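Nicotinate-nucleotide pyrophosphorylase (Pyrococcus furiosus, PDB 2I14) probably joins nicotinate to phosphoribosyl pyrophosphate at the expense of ATP, giving nicotinate mononucleotide for NAD biosynthesis. Local coordinates at residues A[18-29]-A[101-110]. Sequence-based numbering, arbitrary orientation.
Sequences IKAGKTTDVYFL and YADFGIYETA. With PCP (1-alpha-pyrophosphoryl-2-alpha,3-alpha-dihydroxy-4-beta-cyclopentane-methanol-5-phosphate), chain L.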
ATOM      1  N   ILE A  18     -16.017  45.622  -7.064  1.00 68.74           N
ATOM      2  CA  ILE A  18     -15.666  44.498  -7.913  1.00 66.96           C
ATOM      3  C   ILE A  18     -15.714  44.926  -9.364  1.00 66.58           C
ATOM      4  O   ILE A  18     -14.782  44.672 -10.123  1.00 67.16           O
ATOM      5  CB  ILE A  18     -16.627  43.311  -7.707  1.00 65.50           C
ATOM      6  CG1 ILE A  18     -16.480  42.768  -6.285  1.00 64.41           C
ATOM      7  CG2 ILE A  18     -16.328  42.221  -8.717  1.00 65.30           C
ATOM      8  CD1 ILE A  18     -17.416  41.647  -5.967  1.00 62.56           C
ATOM      9  N   LYS A  19     -16.795  45.586  -9.752  1.00 66.16           N
ATOM     10  CA  LYS A  19     -16.938  46.035 -11.133  1.00 66.22           C
ATOM     11  C   LYS A  19     -15.822  47.025 -11.413  1.00 66.10           C
ATOM     12  O   LYS A  19     -15.366  47.169 -12.546  1.00 64.82           O
ATOM     13  CB  LYS A  19     -18.298  46.706 -11.341  1.00 66.07           C
ATOM     14  CG  LYS A  19     -18.892  46.540 -12.733  1.00 66.41           C
ATOM     15  CD  LYS A  19     -17.908  46.953 -13.823  1.00 67.89           C
ATOM     16  CE  LYS A  19     -18.607  47.213 -15.155  1.00 67.57           C
ATOM     17  NZ  LYS A  19     -19.537  46.107 -15.531  1.00 68.30           N
ATOM     18  N   ALA A  20     -15.380  47.697 -10.356  1.00 66.85           N
ATOM     19  CA  ALA A  20     -14.307  48.678 -10.464  1.00 67.71           C
ATOM     20  C   ALA A  20     -12.973  48.003 -10.784  1.00 68.78           C
ATOM     21  O   ALA A  20     -12.296  48.364 -11.745  1.00 68.12           O
ATOM     22  CB  ALA A  20     -14.193  49.455  -9.166  1.00 67.24           C
ATOM     23  N   GLY A  21     -12.609  47.012  -9.973  1.00 70.08           N
ATOM     24  CA  GLY A  21     -11.353  46.309 -10.175  1.00 70.09           C
ATOM     25  C   GLY A  21     -10.490  46.482  -8.943  1.00 70.03           C
ATOM     26  O   GLY A  21      -9.300  46.166  -8.955  1.00 68.90           O
ATOM     27  N   LYS A  22     -11.112  46.989  -7.878  1.00 70.59           N
ATOM     28  CA  LYS A  22     -10.448  47.226  -6.596  1.00 71.51           C
ATOM     29  C   LYS A  22     -10.026  45.939  -5.881  1.00 71.60           C
ATOM     30  O   LYS A  22      -9.256  45.983  -4.916  1.00 71.22           O
ATOM     31  CB  LYS A  22     -11.378  48.013  -5.665  1.00 72.19           C
ATOM     32  CG  LYS A  22     -10.953  49.454  -5.397  1.00 73.53           C
ATOM     33  CD  LYS A  22     -11.044  50.328  -6.648  1.00 74.59           C
ATOM     34  CE  LYS A  22     -10.715  51.781  -6.328  1.00 75.78           C
ATOM     35  NZ  LYS A  22     -10.863  52.656  -7.523  1.00 75.76           N
ATOM     36  N   THR A  23     -10.532  44.801  -6.355  1.00 71.53           N
ATOM     37  CA  THR A  23     -10.229  43.509  -5.747  1.00 70.63           C
ATOM     38  C   THR A  23      -9.155  42.714  -6.470  1.00 69.91           C
ATOM     39  O   THR A  23      -9.071  41.500  -6.300  1.00 70.64           O
ATOM     40  CB  THR A  23     -11.488  42.616  -5.683  1.00 70.64           C
ATOM     41  OG1 THR A  23     -12.084  42.546  -6.987  1.00 69.70           O
ATOM     42  CG2 THR A  23     -12.493  43.163  -4.685  1.00 69.83           C
ATOM     43  N   THR A  24      -8.331  43.369  -7.273  1.00 68.94           N
ATOM     44  CA  THR A  24      -7.314  42.614  -7.985  1.00 69.58           C
ATOM     45  C   THR A  24      -5.988  42.557  -7.258  1.00 69.63           C
ATOM     46  O   THR A  24      -5.816  43.154  -6.192  1.00 69.07           O
ATOM     47  CB  THR A  24      -7.072  43.167  -9.409  1.00 69.42           C
ATOM     48  OG1 THR A  24      -6.281  44.354  -9.345  1.00 69.01           O
ATOM     49  CG2 THR A  24      -8.387  43.495 -10.067  1.00 70.17           C
ATOM     50  N   ASP A  25      -5.061  41.807  -7.847  1.00 70.75           N
ATOM     51  CA  ASP A  25      -3.711  41.649  -7.309  1.00 71.24           C
ATOM     52  C   ASP A  25      -2.931  42.890  -7.771  1.00 71.06           C
ATOM     53  O   ASP A  25      -2.887  43.184  -8.973  1.00 70.73           O
ATOM     54  CB  ASP A  25      -3.055  40.372  -7.873  1.00 71.53           C
ATOM     55  CG  ASP A  25      -3.932  39.119  -7.720  1.00 71.07           C
ATOM     56  OD1 ASP A  25      -4.424  38.846  -6.605  1.00 72.30           O
ATOM     57  OD2 ASP A  25      -4.114  38.393  -8.718  1.00 69.78           O
ATOM     58  N   VAL A  26      -2.322  43.612  -6.830  1.00 70.11           N
ATOM     59  CA  VAL A  26      -1.584  44.826  -7.178  1.00 69.22           C
ATOM     60  C   VAL A  26      -0.715  44.715  -8.404  1.00 68.86           C
ATOM     61  O   VAL A  26      -0.752  45.594  -9.258  1.00 67.93           O
ATOM     62  CB  VAL A  26      -0.661  45.318  -6.051  1.00 68.99           C
ATOM     63  CG1 VAL A  26      -1.488  45.849  -4.905  1.00 68.33           C
ATOM     64  CG2 VAL A  26       0.277  44.193  -5.609  1.00 69.75           C
ATOM     65  N   TYR A  27       0.062  43.642  -8.503  1.00 68.92           N
ATOM     66  CA  TYR A  27       0.949  43.512  -9.645  1.00 69.86           C
ATOM     67  C   TYR A  27       0.258  43.611 -11.013  1.00 70.29           C
ATOM     68  O   TYR A  27       0.917  43.624 -12.060  1.00 70.31           O
ATOM     69  CB  TYR A  27       1.790  42.236  -9.537  1.00 70.17           C
ATOM     70  CG  TYR A  27       1.115  40.961  -9.960  1.00 71.02           C
ATOM     71  CD1 TYR A  27       1.847  39.959 -10.602  1.00 71.35           C
ATOM     72  CD2 TYR A  27      -0.235  40.729  -9.699  1.00 71.53           C
ATOM     73  CE1 TYR A  27       1.255  38.754 -10.975  1.00 71.65           C
ATOM     74  CE2 TYR A  27      -0.840  39.520 -10.069  1.00 71.41           C
ATOM     75  CZ  TYR A  27      -0.081  38.541 -10.704  1.00 71.14           C
ATOM     76  OH  TYR A  27      -0.637  37.340 -11.046  1.00 72.17           O
ATOM     77  N   PHE A  28      -1.068  43.703 -11.009  1.00 70.24           N
ATOM     78  CA  PHE A  28      -1.808  43.854 -12.258  1.00 70.23           C
ATOM     79  C   PHE A  28      -1.978  45.358 -12.513  1.00 70.55           C
ATOM     80  O   PHE A  28      -1.966  45.820 -13.665  1.00 70.49           O
ATOM     81  CB  PHE A  28      -3.167  43.144 -12.164  1.00 69.72           C
ATOM     82  CG  PHE A  28      -3.115  41.681 -12.535  1.00 68.62           C
ATOM     83  CD1 PHE A  28      -3.978  40.761 -11.936  1.00 68.99           C
ATOM     84  CD2 PHE A  28      -2.205  41.224 -13.486  1.00 67.22           C
ATOM     85  CE1 PHE A  28      -3.932  39.405 -12.276  1.00 67.56           C
ATOM     86  CE2 PHE A  28      -2.149  39.873 -13.835  1.00 66.41           C
ATOM     87  CZ  PHE A  28      -3.013  38.961 -13.228  1.00 66.83           C
ATOM     88  N   LEU A  29      -2.124  46.112 -11.422  1.00 70.21           N
ATOM     89  CA  LEU A  29      -2.259  47.564 -11.483  1.00 69.16           C
ATOM     90  C   LEU A  29      -0.942  48.094 -12.008  1.00 69.07           C
ATOM     91  O   LEU A  29      -0.905  48.896 -12.946  1.00 70.36           O
ATOM     92  CB  LEU A  29      -2.509  48.141 -10.092  1.00 68.05           C
ATOM     93  CG  LEU A  29      -3.968  48.353  -9.710  1.00 66.92           C
ATOM     94  CD1 LEU A  29      -4.074  48.850  -8.272  1.00 67.07           C
ATOM     95  CD2 LEU A  29      -4.573  49.360 -10.672  1.00 66.75           C
ATOM     96  N   TYR A 101      -4.546  44.706 -23.505  1.00 76.67           N
ATOM     97  CA  TYR A 101      -4.373  44.123 -22.180  1.00 76.04           C
ATOM     98  C   TYR A 101      -4.453  45.229 -21.143  1.00 76.20           C
ATOM     99  O   TYR A 101      -4.953  45.024 -20.037  1.00 76.96           O
ATOM    100  CB  TYR A 101      -3.026  43.413 -22.032  1.00 74.66           C
ATOM    101  CG  TYR A 101      -2.892  42.772 -20.670  1.00 74.52           C
ATOM    102  CD1 TYR A 101      -3.587  41.608 -20.365  1.00 74.69           C
ATOM    103  CD2 TYR A 101      -2.158  43.385 -19.648  1.00 74.12           C
ATOM    104  CE1 TYR A 101      -3.564  41.070 -19.077  1.00 74.87           C
ATOM    105  CE2 TYR A 101      -2.130  42.856 -18.355  1.00 73.36           C
ATOM    106  CZ  TYR A 101      -2.838  41.699 -18.080  1.00 74.55           C
ATOM    107  OH  TYR A 101      -2.851  41.172 -16.810  1.00 75.33           O
ATOM    108  N   ALA A 102      -3.959  46.404 -21.510  1.00 75.78           N
ATOM    109  CA  ALA A 102      -3.967  47.545 -20.612  1.00 76.59           C
ATOM    110  C   ALA A 102      -5.364  47.877 -20.093  1.00 76.78           C
ATOM    111  O   ALA A 102      -5.503  48.470 -19.022  1.00 76.98           O
ATOM    112  CB  ALA A 102      -3.373  48.758 -21.313  1.00 76.83           C
ATOM    113  N   ASP A 103      -6.392  47.482 -20.841  1.00 77.02           N
ATOM    114  CA  ASP A 103      -7.780  47.758 -20.462  1.00 77.27           C
ATOM    115  C   ASP A 103      -8.441  46.746 -19.517  1.00 76.34           C
ATOM    116  O   ASP A 103      -8.939  47.117 -18.453  1.00 76.43           O
ATOM    117  CB  ASP A 103      -8.640  47.912 -21.724  1.00 79.26           C
ATOM    118  CG  ASP A 103      -8.322  49.191 -22.513  1.00 81.49           C
ATOM    119  OD1 ASP A 103      -8.597  49.220 -23.737  1.00 81.85           O
ATOM    120  OD2 ASP A 103      -7.813  50.170 -21.913  1.00 82.15           O
ATOM    121  N   PHE A 104      -8.435  45.471 -19.894  1.00 75.17           N
ATOM    122  CA  PHE A 104      -9.067  44.428 -19.080  1.00 74.10           C
ATOM    123  C   PHE A 104      -8.168  43.643 -18.117  1.00 73.94           C
ATOM    124  O   PHE A 104      -8.660  43.056 -17.155  1.00 74.77           O
ATOM    125  CB  PHE A 104      -9.771  43.438 -19.999  1.00 72.92           C
ATOM    126  CG  PHE A 104      -8.832  42.625 -20.838  1.00 71.70           C
ATOM    127  CD1 PHE A 104      -8.339  41.412 -20.377  1.00 70.87           C
ATOM    128  CD2 PHE A 104      -8.434  43.077 -22.090  1.00 71.75           C
ATOM    129  CE1 PHE A 104      -7.463  40.653 -21.153  1.00 70.57           C
ATOM    130  CE2 PHE A 104      -7.559  42.327 -22.873  1.00 71.96           C
ATOM    131  CZ  PHE A 104      -7.072  41.110 -22.402  1.00 70.96           C
ATOM    132  N   GLY A 105      -6.864  43.624 -18.378  1.00 73.41           N
ATOM    133  CA  GLY A 105      -5.936  42.892 -17.528  1.00 72.08           C
ATOM    134  C   GLY A 105      -6.131  43.032 -16.027  1.00 71.29           C
ATOM    135  O   GLY A 105      -5.720  42.170 -15.251  1.00 70.93           O
ATOM    136  N   ILE A 106      -6.768  44.117 -15.615  1.00 70.64           N
ATOM    137  CA  ILE A 106      -7.003  44.369 -14.209  1.00 70.64           C
ATOM    138  C   ILE A 106      -8.268  43.654 -13.758  1.00 70.71           C
ATOM    139  O   ILE A 106      -8.797  43.941 -12.685  1.00 71.19           O
ATOM    140  CB  ILE A 106      -7.177  45.872 -13.943  1.00 71.05           C
ATOM    141  CG1 ILE A 106      -6.166  46.680 -14.762  1.00 72.33           C
ATOM    142  CG2 ILE A 106      -6.977  46.160 -12.473  1.00 71.47           C
ATOM    143  CD1 ILE A 106      -6.480  46.745 -16.261  1.00 72.20           C
ATOM    144  N   TYR A 107      -8.761  42.724 -14.576  1.00 69.82           N
ATOM    145  CA  TYR A 107      -9.981  42.000 -14.230  1.00 68.68           C
ATOM    146  C   TYR A 107      -9.806  40.495 -14.116  1.00 68.00           C
ATOM    147  O   TYR A 107     -10.787  39.751 -14.070  1.00 68.35           O
ATOM    148  CB  TYR A 107     -11.098  42.319 -15.230  1.00 67.98           C
ATOM    149  CG  TYR A 107     -11.670  43.699 -15.034  1.00 69.35           C
ATOM    150  CD1 TYR A 107     -11.230  44.777 -15.801  1.00 69.85           C
ATOM    151  CD2 TYR A 107     -12.606  43.942 -14.028  1.00 70.73           C
ATOM    152  CE1 TYR A 107     -11.703  46.067 -15.567  1.00 70.67           C
ATOM    153  CE2 TYR A 107     -13.086  45.228 -13.780  1.00 71.44           C
ATOM    154  CZ  TYR A 107     -12.630  46.288 -14.552  1.00 71.95           C
ATOM    155  OH  TYR A 107     -13.092  47.567 -14.302  1.00 72.88           O
ATOM    156  N   GLU A 108      -8.560  40.042 -14.063  1.00 66.31           N
ATOM    157  CA  GLU A 108      -8.305  38.620 -13.940  1.00 65.07           C
ATOM    158  C   GLU A 108      -8.764  38.133 -12.581  1.00 64.03           C
ATOM    159  O   GLU A 108      -9.608  37.247 -12.471  1.00 64.23           O
ATOM    160  CB  GLU A 108      -6.819  38.327 -14.096  1.00 65.33           C
ATOM    161  CG  GLU A 108      -6.298  38.608 -15.478  1.00 68.55           C
ATOM    162  CD  GLU A 108      -5.003  37.865 -15.773  1.00 71.16           C
ATOM    163  OE1 GLU A 108      -4.893  36.696 -15.332  1.00 70.96           O
ATOM    164  OE2 GLU A 108      -4.111  38.439 -16.457  1.00 71.94           O
ATOM    165  N   THR A 109      -8.207  38.731 -11.541  1.00 62.55           N
ATOM    166  CA  THR A 109      -8.533  38.347 -10.180  1.00 61.43           C
ATOM    167  C   THR A 109     -10.036  38.151  -9.938  1.00 61.82           C
ATOM    168  O   THR A 109     -10.462  37.293  -9.142  1.00 63.15           O
ATOM    169  CB  THR A 109      -8.001  39.394  -9.219  1.00 59.94           C
ATOM    170  OG1 THR A 109      -6.650  39.702  -9.579  1.00 58.43           O
ATOM    171  CG2 THR A 109      -8.047  38.877  -7.785  1.00 59.10           C
ATOM    172  N   ALA A 110     -10.839  38.939 -10.632  1.00 59.95           N
ATOM    173  CA  ALA A 110     -12.269  38.848 -10.458  1.00 58.34           C
ATOM    174  C   ALA A 110     -12.901  37.813 -11.370  1.00 56.99           C
ATOM    175  O   ALA A 110     -13.606  36.928 -10.905  1.00 56.77           O
ATOM    176  CB  ALA A 110     -12.904  40.214 -10.691  1.00 59.55           C
TER
HETATM  177  C1  PCP L 792      -0.127  31.891  -9.980  1.00112.08           C
HETATM  178  C2  PCP L 792      -1.133  32.737  -9.166  1.00111.89           C
HETATM  179  C3  PCP L 792      -0.341  33.182  -7.909  1.00111.29           C
HETATM  180  C4  PCP L 792       0.596  31.993  -7.593  1.00110.30           C
HETATM  181  C5  PCP L 792       0.885  31.468  -8.964  1.00110.95           C
HETATM  182  CP  PCP L 792       0.007  30.916  -6.624  1.00108.11           C
HETATM  183  O1  PCP L 792       0.647  32.749 -10.973  1.00112.29           O
HETATM  184  O2  PCP L 792      -1.586  33.870  -9.915  1.00112.44           O
HETATM  185  O3  PCP L 792       0.465  34.351  -8.132  1.00110.54           O
HETATM  186  OP  PCP L 792      -1.215  30.250  -7.087  1.00105.09           O
HETATM  187  P   PCP L 792      -1.515  28.671  -6.838  1.00104.53           P
HETATM  188  O1P PCP L 792      -2.926  28.568  -6.398  1.00104.45           O
HETATM  189  O2P PCP L 792      -0.565  28.211  -5.780  1.00103.67           O
HETATM  190  O3P PCP L 792      -1.291  28.005  -8.151  1.00103.76           O
HETATM  191  PA  PCP L 792       1.733  32.201 -11.993  1.00112.20           P
HETATM  192  O1A PCP L 792       1.072  31.077 -12.767  1.00111.78           O
HETATM  193  O2A PCP L 792       2.887  31.697 -11.157  1.00111.67           O
HETATM  194  O3A PCP L 792       2.063  33.459 -12.863  1.00109.85           O
HETATM  195  PB  PCP L 792       1.296  34.675 -13.446  1.00106.80           P
HETATM  196  O1B PCP L 792       2.126  35.456 -14.406  1.00106.80           O
HETATM  197  O2B PCP L 792       0.897  35.603 -12.402  1.00106.41           O
HETATM  198  O3B PCP L 792       0.058  34.262 -14.164  1.00106.95           O
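The ring of Phe28 lies between the carbonyl O of Gly105, over one face, and the ring of its own neighbour Tyr27, whose CE2 sits above the centre of the other. At its edge, near the ring plane, comes Thr109 OG1, 3.7 Å from Phe28 CD1. The side chains of Glu108 and Phe28 cross at about a right angle; Glu108 CD comes 3.4 Å from Phe28 CZ, with ring and carboxylate planes 35° apart. Tyr101 OH, which donates a hydrogen bond to Glu108 OE2 on its anti side, approaches Phe28 CE2 obliquely. With an alanine here, a gap would probably open beside the Tyr101-Glu108 pair, and the Tyr27 ring would probably lose the face it rests on. Thr109, at the start of helix 108-131, keeps OG1 beside its own backbone N (chi1 -47°); there the hydroxyl accepts a hydrogen bond from Asp25 N (3.2 Å) and donates a weak one to Asp25 OD2. The Asp25 carboxylate turns chiefly to Ser166 and Arg143 of the second subunit, which places this corner of the quinolinate phosphoribosyltransferase-type N-terminal domain at a subunit interface. Tyr27 OH donates a hydrogen bond (2.7 Å) to O2B of PCP, also held by Gly276 and Gly296 backbone N atoms of the second subunit, so the ligand lies between two chains. At the other end, a Schellman motif ends helix 15-20 at Gly21, and Tyr107 OH lies 2.9 Å from Lys19 O and 2.8 Å from Ala20 O.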